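Local coordinates for KLLA0C04147p (Kluyveromyces lactis, PDB 5H2D), which binds ergosterol in its C-terminal OSBP-related domain and probably transfers sterols between membranes, at residues A[104-116]-A[317-331]. Numbering follows the deposited sequence.
Sequences IFTVSSYASTVKR and VWHVNERPEFPFNLT. With ERG (ergosterol), chain B.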
ATOM      1  N   ILE A 104       3.810  -4.123 -13.495  1.00 15.10           N
ATOM      2  CA  ILE A 104       5.071  -3.958 -12.790  1.00 13.57           C
ATOM      3  C   ILE A 104       4.903  -2.984 -11.630  1.00 15.94           C
ATOM      4  O   ILE A 104       5.507  -3.175 -10.570  1.00 13.76           O
ATOM      5  CB  ILE A 104       6.180  -3.566 -13.781  1.00 17.51           C
ATOM      6  CG1 ILE A 104       6.443  -4.770 -14.694  1.00 17.72           C
ATOM      7  CG2 ILE A 104       7.453  -3.178 -13.040  1.00 16.75           C
ATOM      8  CD1 ILE A 104       7.292  -4.487 -15.915  1.00 18.67           C
ATOM      9  N   PHE A 105       4.022  -1.984 -11.763  1.00 13.43           N
ATOM     10  CA  PHE A 105       3.661  -1.192 -10.586  1.00 13.13           C
ATOM     11  C   PHE A 105       3.165  -2.071  -9.436  1.00 12.95           C
ATOM     12  O   PHE A 105       3.532  -1.846  -8.274  1.00 12.58           O
ATOM     13  CB  PHE A 105       2.602  -0.146 -10.937  1.00 12.56           C
ATOM     14  CG  PHE A 105       1.988   0.507  -9.725  1.00 14.16           C
ATOM     15  CD1 PHE A 105       2.668   1.504  -9.040  1.00 13.51           C
ATOM     16  CD2 PHE A 105       0.737   0.115  -9.268  1.00 13.68           C
ATOM     17  CE1 PHE A 105       2.102   2.097  -7.902  1.00 14.40           C
ATOM     18  CE2 PHE A 105       0.163   0.709  -8.154  1.00 14.41           C
ATOM     19  CZ  PHE A 105       0.844   1.700  -7.467  1.00 13.66           C
ATOM     20  N   THR A 106       2.300  -3.052  -9.720  1.00 12.41           N
ATOM     21  CA  THR A 106       1.780  -3.869  -8.620  1.00 13.24           C
ATOM     22  C   THR A 106       2.874  -4.702  -7.963  1.00 13.75           C
ATOM     23  O   THR A 106       2.756  -5.036  -6.777  1.00 15.31           O
ATOM     24  CB  THR A 106       0.635  -4.795  -9.075  1.00 14.78           C
ATOM     25  OG1 THR A 106       1.144  -5.901  -9.833  1.00 14.18           O
ATOM     26  CG2 THR A 106      -0.409  -4.029  -9.901  1.00 15.25           C
ATOM     27  N   VAL A 107       3.947  -5.003  -8.695  1.00 12.44           N
ATOM     28  CA  VAL A 107       5.060  -5.778  -8.156  1.00 12.67           C
ATOM     29  C   VAL A 107       6.030  -4.897  -7.385  1.00 13.44           C
ATOM     30  O   VAL A 107       6.698  -5.367  -6.449  1.00 13.62           O
ATOM     31  CB  VAL A 107       5.771  -6.505  -9.314  1.00 13.20           C
ATOM     32  CG1 VAL A 107       7.069  -7.157  -8.840  1.00 17.11           C
ATOM     33  CG2 VAL A 107       4.831  -7.523  -9.958  1.00 15.55           C
ATOM     34  N   SER A 108       6.094  -3.611  -7.736  1.00 12.47           N
ATOM     35  CA  SER A 108       7.146  -2.724  -7.259  1.00 12.54           C
ATOM     36  C   SER A 108       7.077  -2.459  -5.760  1.00 12.58           C
ATOM     37  O   SER A 108       8.062  -1.996  -5.193  1.00 12.84           O
ATOM     38  CB  SER A 108       7.072  -1.395  -8.011  1.00 11.22           C
ATOM     39  OG  SER A 108       5.901  -0.659  -7.675  1.00 11.24           O
ATOM     40  N   SER A 109       5.944  -2.700  -5.120  1.00 11.72           N
ATOM     41  CA  SER A 109       5.786  -2.340  -3.715  1.00 11.68           C
ATOM     42  C   SER A 109       6.219  -3.440  -2.752  1.00 12.75           C
ATOM     43  O   SER A 109       6.036  -3.288  -1.533  1.00 12.78           O
ATOM     44  CB  SER A 109       4.341  -1.943  -3.434  1.00 13.96           C
ATOM     45  OG  SER A 109       3.458  -2.821  -4.098  1.00 12.88           O
ATOM     46  N   TYR A 110       6.838  -4.513  -3.240  1.00 10.92           N
ATOM     47  CA  TYR A 110       7.240  -5.584  -2.335  1.00 10.88           C
ATOM     48  C   TYR A 110       8.701  -5.518  -1.911  1.00 12.12           C
ATOM     49  O   TYR A 110       9.049  -6.075  -0.864  1.00 11.53           O
ATOM     50  CB  TYR A 110       6.867  -6.959  -2.951  1.00 12.35           C
ATOM     51  CG  TYR A 110       5.372  -7.019  -2.849  1.00 11.94           C
ATOM     52  CD1 TYR A 110       4.765  -7.306  -1.629  1.00 12.21           C
ATOM     53  CD2 TYR A 110       4.571  -6.604  -3.902  1.00 11.60           C
ATOM     54  CE1 TYR A 110       3.413  -7.247  -1.482  1.00 10.67           C
ATOM     55  CE2 TYR A 110       3.204  -6.538  -3.762  1.00 13.73           C
ATOM     56  CZ  TYR A 110       2.630  -6.857  -2.544  1.00 12.77           C
ATOM     57  OH  TYR A 110       1.275  -6.769  -2.387  1.00 15.99           O
ATOM     58  N   ALA A 111       9.547  -4.773  -2.623  1.00 12.62           N
ATOM     59  CA  ALA A 111      10.923  -4.626  -2.165  1.00 12.26           C
ATOM     60  C   ALA A 111      10.982  -4.028  -0.770  1.00 11.22           C
ATOM     61  O   ALA A 111      11.840  -4.402   0.039  1.00 13.26           O
ATOM     62  CB  ALA A 111      11.722  -3.756  -3.129  1.00 11.79           C
ATOM     63  N   SER A 112      10.084  -3.090  -0.472  1.00 11.40           N
ATOM     64  CA  SER A 112      10.095  -2.403   0.812  1.00 12.03           C
ATOM     65  C   SER A 112       9.719  -3.304   1.980  1.00 10.77           C
ATOM     66  O   SER A 112       9.914  -2.892   3.123  1.00 11.45           O
ATOM     67  CB  SER A 112       9.139  -1.207   0.780  1.00 12.54           C
ATOM     68  OG  SER A 112       7.816  -1.640   0.531  1.00 11.87           O
ATOM     69  N   THR A 113       9.205  -4.510   1.727  1.00 10.15           N
ATOM     70  CA  THR A 113       8.826  -5.400   2.830  1.00 10.47           C
ATOM     71  C   THR A 113      10.015  -6.172   3.396  1.00 10.12           C
ATOM     72  O   THR A 113       9.944  -6.660   4.533  1.00 12.97           O
ATOM     73  CB  THR A 113       7.729  -6.390   2.395  1.00 11.33           C
ATOM     74  OG1 THR A 113       8.226  -7.324   1.425  1.00 11.46           O
ATOM     75  CG2 THR A 113       6.529  -5.658   1.809  1.00 12.66           C
ATOM     76  N   VAL A 114      11.111  -6.269   2.649  1.00 11.14           N
ATOM     77  CA  VAL A 114      12.268  -7.019   3.121  1.00 11.58           C
ATOM     78  C   VAL A 114      12.873  -6.339   4.344  1.00 13.56           C
ATOM     79  O   VAL A 114      12.886  -5.106   4.459  1.00 13.62           O
ATOM     80  CB  VAL A 114      13.293  -7.151   1.983  1.00 15.40           C
ATOM     81  CG1 VAL A 114      14.511  -7.915   2.455  1.00 19.05           C
ATOM     82  CG2 VAL A 114      12.649  -7.861   0.806  1.00 15.89           C
ATOM     83  N   LYS A 115      13.386  -7.151   5.267  1.00 14.30           N
ATOM     84  CA  LYS A 115      14.116  -6.715   6.460  1.00 12.68           C
ATOM     85  C   LYS A 115      13.250  -5.976   7.470  1.00 13.33           C
ATOM     86  O   LYS A 115      13.787  -5.347   8.386  1.00 14.87           O
ATOM     87  CB  LYS A 115      15.322  -5.834   6.102  1.00 18.03           C
ATOM     88  CG  LYS A 115      16.425  -6.601   5.376  1.00 26.87           C
ATOM     89  CD  LYS A 115      17.728  -5.817   5.382  1.00 30.02           C
ATOM     90  CE  LYS A 115      17.669  -4.612   4.453  1.00 32.21           C
ATOM     91  NZ  LYS A 115      17.941  -4.946   3.015  1.00 33.67           N
ATOM     92  N   ARG A 116      11.929  -6.030   7.343  1.00 12.03           N
ATOM     93  CA  ARG A 116      11.029  -5.441   8.334  1.00 10.88           C
ATOM     94  C   ARG A 116      10.125  -6.539   8.891  1.00 11.81           C
ATOM     95  O   ARG A 116       8.933  -6.616   8.598  1.00 11.53           O
ATOM     96  CB  ARG A 116      10.239  -4.277   7.709  1.00 10.34           C
ATOM     97  CG  ARG A 116      11.135  -3.078   7.409  1.00  9.69           C
ATOM     98  CD  ARG A 116      10.540  -2.247   6.288  1.00 11.26           C
ATOM     99  NE  ARG A 116       9.429  -1.447   6.784  1.00 11.30           N
ATOM    100  CZ  ARG A 116       8.725  -0.622   6.023  1.00 10.84           C
ATOM    101  NH1 ARG A 116       9.012  -0.504   4.720  1.00 11.53           N
ATOM    102  NH2 ARG A 116       7.739   0.087   6.567  1.00 10.26           N
ATOM    103  N   VAL A 317      12.483  -1.944 -16.590  1.00 18.68           N
ATOM    104  CA  VAL A 317      11.244  -1.260 -16.257  1.00 18.21           C
ATOM    105  C   VAL A 317      11.267  -0.709 -14.840  1.00 20.61           C
ATOM    106  O   VAL A 317      10.801   0.412 -14.600  1.00 20.95           O
ATOM    107  CB  VAL A 317      10.018  -2.182 -16.458  1.00 18.55           C
ATOM    108  CG1 VAL A 317       9.881  -2.581 -17.924  1.00 22.12           C
ATOM    109  CG2 VAL A 317      10.125  -3.411 -15.585  1.00 28.60           C
ATOM    110  N   TRP A 318      11.809  -1.469 -13.887  1.00 17.18           N
ATOM    111  CA  TRP A 318      11.791  -1.059 -12.488  1.00 18.42           C
ATOM    112  C   TRP A 318      13.059  -1.515 -11.777  1.00 15.38           C
ATOM    113  O   TRP A 318      13.544  -2.625 -12.008  1.00 16.64           O
ATOM    114  CB  TRP A 318      10.550  -1.626 -11.776  1.00 15.54           C
ATOM    115  CG  TRP A 318      10.630  -1.460 -10.297  1.00 14.52           C
ATOM    116  CD1 TRP A 318      10.341  -0.332  -9.581  1.00 15.63           C
ATOM    117  CD2 TRP A 318      11.076  -2.436  -9.351  1.00 14.72           C
ATOM    118  NE1 TRP A 318      10.581  -0.548  -8.245  1.00 13.95           N
ATOM    119  CE2 TRP A 318      11.027  -1.833  -8.076  1.00 14.05           C
ATOM    120  CE3 TRP A 318      11.509  -3.759  -9.455  1.00 16.64           C
ATOM    121  CZ2 TRP A 318      11.382  -2.515  -6.912  1.00 14.60           C
ATOM    122  CZ3 TRP A 318      11.867  -4.438  -8.297  1.00 18.16           C
ATOM    123  CH2 TRP A 318      11.805  -3.808  -7.044  1.00 16.78           C
ATOM    124  N   HIS A 319      13.586  -0.657 -10.901  1.00 17.38           N
ATOM    125  CA  HIS A 319      14.684  -1.030 -10.022  1.00 17.70           C
ATOM    126  C   HIS A 319      14.433  -0.455  -8.637  1.00 15.99           C
ATOM    127  O   HIS A 319      13.904   0.652  -8.510  1.00 17.13           O
ATOM    128  CB  HIS A 319      16.035  -0.520 -10.550  1.00 21.25           C
ATOM    129  CG  HIS A 319      17.220  -1.143  -9.879  1.00 28.08           C
ATOM    130  ND1 HIS A 319      17.587  -0.841  -8.582  1.00 24.65           N
ATOM    131  CD2 HIS A 319      18.121  -2.052 -10.324  1.00 29.15           C
ATOM    132  CE1 HIS A 319      18.664  -1.536  -8.259  1.00 26.74           C
ATOM    133  NE2 HIS A 319      19.005  -2.281  -9.296  1.00 28.94           N
ATOM    134  N   VAL A 320      14.835  -1.204  -7.608  1.00 16.78           N
ATOM    135  CA  VAL A 320      14.610  -0.786  -6.227  1.00 16.57           C
ATOM    136  C   VAL A 320      15.402   0.478  -5.919  1.00 19.61           C
ATOM    137  O   VAL A 320      16.539   0.660  -6.387  1.00 20.79           O
ATOM    138  CB  VAL A 320      14.979  -1.929  -5.264  1.00 16.82           C
ATOM    139  CG1 VAL A 320      16.471  -2.197  -5.295  1.00 20.27           C
ATOM    140  CG2 VAL A 320      14.520  -1.612  -3.839  1.00 15.71           C
ATOM    141  N   ASN A 321      14.804   1.361  -5.122  1.00 15.11           N
ATOM    142  CA  ASN A 321      15.501   2.538  -4.634  1.00 16.68           C
ATOM    143  C   ASN A 321      16.644   2.135  -3.712  1.00 18.13           C
ATOM    144  O   ASN A 321      16.594   1.103  -3.032  1.00 18.66           O
ATOM    145  CB  ASN A 321      14.534   3.463  -3.886  1.00 17.92           C
ATOM    146  CG  ASN A 321      13.595   4.205  -4.820  1.00 17.11           C
ATOM    147  OD1 ASN A 321      13.998   4.630  -5.901  1.00 19.07           O
ATOM    148  ND2 ASN A 321      12.337   4.355  -4.418  1.00 15.72           N
ATOM    149  N   GLU A 322      17.681   2.973  -3.684  1.00 19.81           N
ATOM    150  CA  GLU A 322      18.730   2.796  -2.690  1.00 24.47           C
ATOM    151  C   GLU A 322      18.140   2.939  -1.294  1.00 22.68           C
ATOM    152  O   GLU A 322      17.230   3.742  -1.055  1.00 20.97           O
ATOM    153  CB  GLU A 322      19.860   3.807  -2.903  1.00 30.24           C
ATOM    154  CG  GLU A 322      19.613   5.160  -2.276  1.00 34.38           C
ATOM    155  CD  GLU A 322      20.756   6.133  -2.523  1.00 51.21           C
ATOM    156  OE1 GLU A 322      20.558   7.352  -2.313  1.00 55.64           O
ATOM    157  OE2 GLU A 322      21.848   5.677  -2.931  1.00 54.71           O
ATOM    158  N   ARG A 323      18.655   2.140  -0.369  1.00 20.57           N
ATOM    159  CA  ARG A 323      18.039   1.961   0.942  1.00 19.38           C
ATOM    160  C   ARG A 323      19.089   2.192   2.015  1.00 17.97           C
ATOM    161  O   ARG A 323      19.813   1.267   2.407  1.00 20.42           O
ATOM    162  CB  ARG A 323      17.419   0.577   1.062  1.00 20.55           C
ATOM    163  CG  ARG A 323      16.550   0.401   2.267  1.00 21.85           C
ATOM    164  CD  ARG A 323      15.626  -0.781   2.051  1.00 23.25           C
ATOM    165  NE  ARG A 323      15.077  -1.223   3.314  1.00 19.96           N
ATOM    166  CZ  ARG A 323      14.241  -2.248   3.460  1.00 18.39           C
ATOM    167  NH1 ARG A 323      13.824  -2.955   2.412  1.00 16.89           N
ATOM    168  NH2 ARG A 323      13.816  -2.553   4.669  1.00 16.31           N
ATOM    169  N   PRO A 324      19.207   3.424   2.507  1.00 18.49           N
ATOM    170  CA  PRO A 324      20.110   3.680   3.631  1.00 18.41           C
ATOM    171  C   PRO A 324      19.631   2.951   4.872  1.00 21.08           C
ATOM    172  O   PRO A 324      18.482   2.510   4.963  1.00 20.25           O
ATOM    173  CB  PRO A 324      20.038   5.202   3.818  1.00 21.25           C
ATOM    174  CG  PRO A 324      19.365   5.737   2.583  1.00 24.75           C
ATOM    175  CD  PRO A 324      18.484   4.631   2.079  1.00 22.07           C
ATOM    176  N   GLU A 325      20.541   2.828   5.838  1.00 20.36           N
ATOM    177  CA  GLU A 325      20.186   2.302   7.147  1.00 20.13           C
ATOM    178  C   GLU A 325      19.387   3.337   7.922  1.00 22.29           C
ATOM    179  O   GLU A 325      19.807   4.490   8.057  1.00 22.26           O
ATOM    180  CB  GLU A 325      21.443   1.924   7.926  1.00 25.78           C
ATOM    181  CG  GLU A 325      22.211   0.788   7.312  1.00 32.33           C
ATOM    182  CD  GLU A 325      21.468  -0.535   7.374  1.00 38.50           C
ATOM    183  OE1 GLU A 325      20.268  -0.539   7.728  1.00 39.95           O
ATOM    184  OE2 GLU A 325      22.090  -1.575   7.068  1.00 43.69           O
ATOM    185  N   PHE A 326      18.230   2.931   8.418  1.00 15.85           N
ATOM    186  CA  PHE A 326      17.394   3.756   9.273  1.00 18.71           C
ATOM    187  C   PHE A 326      16.965   2.904  10.466  1.00 14.04           C
ATOM    188  O   PHE A 326      16.899   1.683  10.365  1.00 16.10           O
ATOM    189  CB  PHE A 326      16.128   4.259   8.562  1.00 18.11           C
ATOM    190  CG  PHE A 326      16.373   5.343   7.561  1.00 17.57           C
ATOM    191  CD1 PHE A 326      16.724   6.615   7.973  1.00 20.48           C
ATOM    192  CD2 PHE A 326      16.205   5.103   6.216  1.00 19.48           C
ATOM    193  CE1 PHE A 326      16.934   7.623   7.046  1.00 20.84           C
ATOM    194  CE2 PHE A 326      16.406   6.095   5.289  1.00 19.22           C
ATOM    195  CZ  PHE A 326      16.776   7.359   5.701  1.00 19.26           C
ATOM    196  N   PRO A 327      16.642   3.545  11.582  1.00 17.28           N
ATOM    197  CA  PRO A 327      15.980   2.799  12.661  1.00 14.04           C
ATOM    198  C   PRO A 327      14.777   2.053  12.103  1.00 13.63           C
ATOM    199  O   PRO A 327      14.085   2.535  11.203  1.00 14.16           O
ATOM    200  CB  PRO A 327      15.563   3.900  13.644  1.00 19.19           C
ATOM    201  CG  PRO A 327      16.493   5.058  13.338  1.00 23.27           C
ATOM    202  CD  PRO A 327      16.734   4.985  11.859  1.00 18.66           C
ATOM    203  N   PHE A 328      14.545   0.849  12.621  1.00 14.34           N
ATOM    204  CA  PHE A 328      13.428  -0.006  12.224  1.00 16.41           C
ATOM    205  C   PHE A 328      13.543  -0.457  10.775  1.00 14.97           C
ATOM    206  O   PHE A 328      12.585  -1.020  10.226  1.00 14.14           O
ATOM    207  CB  PHE A 328      12.079   0.691  12.449  1.00 14.12           C
ATOM    208  CG  PHE A 328      11.982   1.414  13.773  1.00 15.62           C
ATOM    209  CD1 PHE A 328      11.720   0.718  14.933  1.00 19.18           C
ATOM    210  CD2 PHE A 328      12.151   2.786  13.841  1.00 15.08           C
ATOM    211  CE1 PHE A 328      11.639   1.375  16.139  1.00 17.36           C
ATOM    212  CE2 PHE A 328      12.072   3.451  15.054  1.00 17.73           C
ATOM    213  CZ  PHE A 328      11.815   2.737  16.201  1.00 15.96           C
ATOM    214  N   ASN A 329      14.696  -0.238  10.136  1.00 12.16           N
ATOM    215  CA  ASN A 329      14.937  -0.685   8.766  1.00 13.63           C
ATOM    216  C   ASN A 329      13.958  -0.059   7.784  1.00 12.49           C
ATOM    217  O   ASN A 329      13.630  -0.648   6.750  1.00 13.69           O
ATOM    218  CB  ASN A 329      14.904  -2.214   8.664  1.00 15.03           C
ATOM    219  CG  ASN A 329      16.142  -2.855   9.243  1.00 22.48           C
ATOM    220  OD1 ASN A 329      17.139  -2.178   9.492  1.00 25.29           O
ATOM    221  ND2 ASN A 329      16.098  -4.162   9.442  1.00 23.88           N
ATOM    222  N   LEU A 330      13.484   1.143   8.087  1.00 11.77           N
ATOM    223  CA  LEU A 330      12.549   1.802   7.191  1.00 11.17           C
ATOM    224  C   LEU A 330      13.223   2.177   5.879  1.00 12.20           C
ATOM    225  O   LEU A 330      14.434   2.416   5.820  1.00 14.60           O
ATOM    226  CB  LEU A 330      11.987   3.059   7.841  1.00 10.34           C
ATOM    227  CG  LEU A 330      11.161   2.876   9.110  1.00 10.20           C
ATOM    228  CD1 LEU A 330      10.530   4.211   9.477  1.00 12.60           C
ATOM    229  CD2 LEU A 330      10.084   1.795   8.926  1.00 12.68           C
ATOM    230  N   THR A 331      12.424   2.228   4.817  1.00 12.13           N
ATOM    231  CA  THR A 331      12.867   2.795   3.549  1.00 11.39           C
ATOM    232  C   THR A 331      12.848   4.320   3.613  1.00 11.42           C
ATOM    233  O   THR A 331      12.208   4.923   4.474  1.00 11.87           O
ATOM    234  CB  THR A 331      11.962   2.358   2.398  1.00 12.98           C
ATOM    235  OG1 THR A 331      10.625   2.818   2.648  1.00 12.58           O
ATOM    236  CG2 THR A 331      11.975   0.834   2.219  1.00 13.77           C
TER
HETATM  237  C1  ERG B1301       2.279  -6.018   2.080  1.00  9.20           C
HETATM  238  C2  ERG B1301       1.943  -4.952   1.040  1.00  9.76           C
HETATM  239  C3  ERG B1301       0.485  -4.608   1.203  1.00 10.84           C
HETATM  240  C4  ERG B1301       0.219  -4.076   2.611  1.00 11.30           C
HETATM  241  C5  ERG B1301       0.711  -4.955   3.633  1.00 10.61           C
HETATM  242  C6  ERG B1301       0.036  -5.020   4.844  1.00 10.14           C
HETATM  243  C7  ERG B1301       0.482  -5.800   5.924  1.00 11.51           C
HETATM  244  C8  ERG B1301       1.659  -6.549   5.825  1.00  9.91           C
HETATM  245  C9  ERG B1301       2.259  -6.684   4.539  1.00 10.00           C
HETATM  246  C10 ERG B1301       1.994  -5.550   3.514  1.00 10.36           C
HETATM  247  C11 ERG B1301       3.789  -7.106   4.577  1.00 11.85           C
HETATM  248  C12 ERG B1301       4.108  -8.119   5.681  1.00 11.14           C
HETATM  249  C13 ERG B1301       3.600  -7.546   7.020  1.00 10.89           C
HETATM  250  C14 ERG B1301       2.064  -7.468   6.869  1.00  9.71           C
HETATM  251  C15 ERG B1301       1.627  -7.162   8.287  1.00 11.42           C
HETATM  252  C16 ERG B1301       2.597  -7.996   9.172  1.00 10.00           C
HETATM  253  C17 ERG B1301       3.666  -8.540   8.184  1.00 10.55           C
HETATM  254  C18 ERG B1301       4.263  -6.200   7.388  1.00 10.93           C
HETATM  255  C19 ERG B1301       2.952  -4.381   3.875  1.00 10.28           C
HETATM  256  C20 ERG B1301       5.008  -8.710   8.932  1.00 11.72           C
HETATM  257  C21 ERG B1301       6.166  -9.162   8.051  1.00 13.03           C
HETATM  258  C22 ERG B1301       4.758  -9.765  10.002  1.00 12.25           C
HETATM  259  C23 ERG B1301       4.801  -9.399  11.452  1.00 13.49           C
HETATM  260  C24 ERG B1301       4.514 -10.468  12.506  1.00 12.13           C
HETATM  261  C25 ERG B1301       5.512 -10.294  13.659  1.00 13.74           C
HETATM  262  C26 ERG B1301       6.927 -10.499  13.108  1.00 15.98           C
HETATM  263  C27 ERG B1301       5.297 -11.321  14.783  1.00 16.98           C
HETATM  264  C28 ERG B1301       3.086 -10.251  12.968  1.00 11.57           C
HETATM  265  O1  ERG B1301       0.076  -3.614   0.196  1.00 12.53           O
HETATM  266  O   HOH W   1      14.801  -3.120  -0.329  1.00 25.68           O
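Arg323 sets CG opposite its own backbone N (chi1 -169°) and stays extended as far as NE, which carries its guanidinium across to the Val114 carbonyl; Trp318, turned the same way at chi1 (169°), lays its indole against Ser108. Both belong to the oxysterol-binding domain, where the end of helix 95-108 and the turns after it, on the wall of the ergosterol pocket, pack against strand 314-319 and the loop that follows it. Ser108 CB sits over the five-membered ring of Trp318, 3.8 Å from its centroid, a CH-pi contact, while Ala111 CB meets the indole rim in plane at CH2 and also touches Val320 CG2 at 3.6 Å.

Further along, polar groups take over. Arg323 NH2 donates to Val114 O at 2.7 Å, and NH1 adds a weak bond to the same oxygen. NH2 also reaches Asn329 O within its own loop, so the guanidinium ties that loop to the type II turn from Thr113 to Arg116. Lys115 CE lies over one guanidinium face and Thr331 CG2 over the other, and a water links NH1 to Ala111 O.

Arg116, a pocket residue whose backbone O approaches ergosterol C21, runs its CD past Asn329 O; its NH2 lies 3.7 Å from Leu330 CD2. The head group forms salt bridges with Glu68 and Glu78, and NH1 also bonds to Ser112 O. With an alanine in place of Arg116, Glu68 and Glu78 would probably lose this cationic partner, Ser112 O would lose the NH1 bond, and a gap would open beside Leu330. At the turn itself, Asn329 ND2 donates to Lys115 O at 2.8 Å, nearly straight at 164° and in the carbonyl plane.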